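Local coordinates for protein 16S rRNA methyltransferase (Streptomyces sp. DSM 40477, PDB 3MQ2) that methylates N1 of adenine 1408 in 16S rRNA with S-adenosyl-L-methionine as methyl donor, conferring resistance to aminoglycosides such as kanamycin, neomycin and apramycin, at residues His143-Arg146 / Pro147-Pro150. Residues are numbered along the deposited sequence; the frame is centred on the assembly and turned at random.
Sequences HAWR and PSVP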
loop_
_atom_site.group_PDB
_atom_site.type_symbol
_atom_site.label_atom_id
_atom_site.label_comp_id
_atom_site.label_asym_id
_atom_site.label_seq_id
_atom_site.Cartn_x
_atom_site.Cartn_y
_atom_site.Cartn_z
ATOM N N HIS A 143 -8.813 12.697 -6.522
ATOM C CA HIS A 143 -9.841 12.639 -7.551
ATOM C C HIS A 143 -11.041 11.804 -7.125
ATOM O O HIS A 143 -12.082 11.827 -7.782
ATOM C CB HIS A 143 -9.259 12.189 -8.898
ATOM C CG HIS A 143 -8.339 13.200 -9.491
ATOM N ND1 HIS A 143 -8.737 14.087 -10.471
ATOM C CD2 HIS A 143 -7.052 13.513 -9.201
ATOM C CE1 HIS A 143 -7.729 14.887 -10.773
ATOM N NE2 HIS A 143 -6.699 14.565 -10.008
ATOM N N ALA A 144 -10.904 11.104 -6.004
ATOM C CA ALA A 144 -12.037 10.403 -5.420
ATOM C C ALA A 144 -13.085 11.412 -4.962
ATOM O O ALA A 144 -14.189 11.036 -4.578
ATOM C CB ALA A 144 -11.578 9.522 -4.241
ATOM N N TRP A 145 -12.730 12.697 -4.992
ATOM C CA TRP A 145 -13.663 13.755 -4.608
ATOM C C TRP A 145 -13.904 14.733 -5.751
ATOM O O TRP A 145 -14.428 15.820 -5.536
ATOM C CB TRP A 145 -13.141 14.530 -3.391
ATOM C CG TRP A 145 -13.180 13.760 -2.117
ATOM C CD1 TRP A 145 -14.198 13.747 -1.200
ATOM C CD2 TRP A 145 -12.167 12.880 -1.602
ATOM N NE1 TRP A 145 -13.877 12.920 -0.151
ATOM C CE2 TRP A 145 -12.640 12.375 -0.371
ATOM C CE3 TRP A 145 -10.912 12.469 -2.063
ATOM C CZ2 TRP A 145 -11.903 11.472 0.403
ATOM C CZ3 TRP A 145 -10.182 11.566 -1.295
ATOM C CH2 TRP A 145 -10.677 11.089 -0.070
ATOM N N ARG A 146 -13.532 14.340 -6.960
ATOM C CA ARG A 146 -13.567 15.246 -8.102
ATOM C C ARG A 146 -14.203 14.579 -9.320
ATOM O O ARG A 146 -13.554 14.398 -10.343
ATOM C CB ARG A 146 -12.143 15.702 -8.426
ATOM C CG ARG A 146 -11.439 16.391 -7.244
ATOM C CD ARG A 146 -10.003 16.777 -7.584
ATOM N NE ARG A 146 -9.290 17.306 -6.422
ATOM C CZ ARG A 146 -7.989 17.579 -6.416
ATOM N NH1 ARG A 146 -7.263 17.372 -7.507
ATOM N NH2 ARG A 146 -7.406 18.034 -5.315
ATOM N N PRO A 147 -15.491 14.216 -9.217
ATOM C CA PRO A 147 -16.379 14.433 -8.071
ATOM C C PRO A 147 -16.405 13.227 -7.128
ATOM O O PRO A 147 -15.800 12.191 -7.407
ATOM C CB PRO A 147 -17.739 14.583 -8.745
ATOM C CG PRO A 147 -17.662 13.576 -9.855
ATOM C CD PRO A 147 -16.224 13.637 -10.360
ATOM N N SER A 148 -17.109 13.368 -6.009
ATOM C CA SER A 148 -17.149 12.302 -5.009
ATOM C C SER A 148 -17.609 10.962 -5.588
ATOM O O SER A 148 -18.665 10.873 -6.222
ATOM C CB SER A 148 -18.045 12.706 -3.836
ATOM O OG SER A 148 -17.493 13.791 -3.113
ATOM N N VAL A 149 -16.808 9.925 -5.359
ATOM C CA VAL A 149 -17.163 8.562 -5.754
ATOM C C VAL A 149 -18.023 7.947 -4.644
ATOM O O VAL A 149 -18.023 8.434 -3.512
ATOM C CB VAL A 149 -15.902 7.708 -5.991
ATOM C CG1 VAL A 149 -15.087 8.284 -7.147
ATOM C CG2 VAL A 149 -15.050 7.663 -4.726
ATOM N N PRO A 150 -18.764 6.877 -4.963
ATOM C CA PRO A 150 -19.680 6.321 -3.964
ATOM C C PRO A 150 -18.992 5.984 -2.639
ATOM O O PRO A 150 -19.575 6.218 -1.575
ATOM C CB PRO A 150 -20.189 5.041 -4.636
ATOM C CG PRO A 150 -20.124 5.348 -6.100
ATOM C CD PRO A 150 -18.871 6.185 -6.260
HETATM O O HOH W 1 -16.301 16.273 -3.616
#
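A tight reversal built round the cis peptide bond between Arg146 and Pro147 folds Ser148 and Val149 back beside Ala144 and Trp145. The chain enters it through a type I beta turn from His143 to Arg146, closed by Arg146 N donating to His143 O. Beyond the cis proline, Val149 N returns to Ala144 O at 3.0 Å, with an N-H...O angle of 155°; the donor lies 32° off the carbonyl plane. Ala144 O also receives a CA-H...O contact from Ser148 CA at 3.2 Å. With Val149 CG1 anti to the carbonyl carbon (chi1 -63°), CG2 falls between the backbone N and the carbonyl carbon and meets Ala144 CB at 4.0 Å. This reversal belongs to the loop that leaves strand 134-141 of the Rossmann-like methyltransferase sheet and leads to helix 160-173; Ala144 and Trp145 pack on helix 109-116 through Leu112 and Leu116. Ser148 OG approaches CD1 of the Trp145 indole obliquely at 3.8 Å. One water donates to both Trp145 O (2.7 Å) and Ser148 OG (2.8 Å), linking the two residues that flank the cis Arg146-Pro147 pair. The extended Arg146 side chain runs back past His143, its CD 4.1 Å above one face of the imidazole, offset toward the rim. Its guanidinium forms salt bridges to Glu157 and Asp205, while His143 NE2 is hydrogen-bonded to Asp208. The side chain of Val149 is about 6 Å from that of Trp108, a probable cofactor-binding residue.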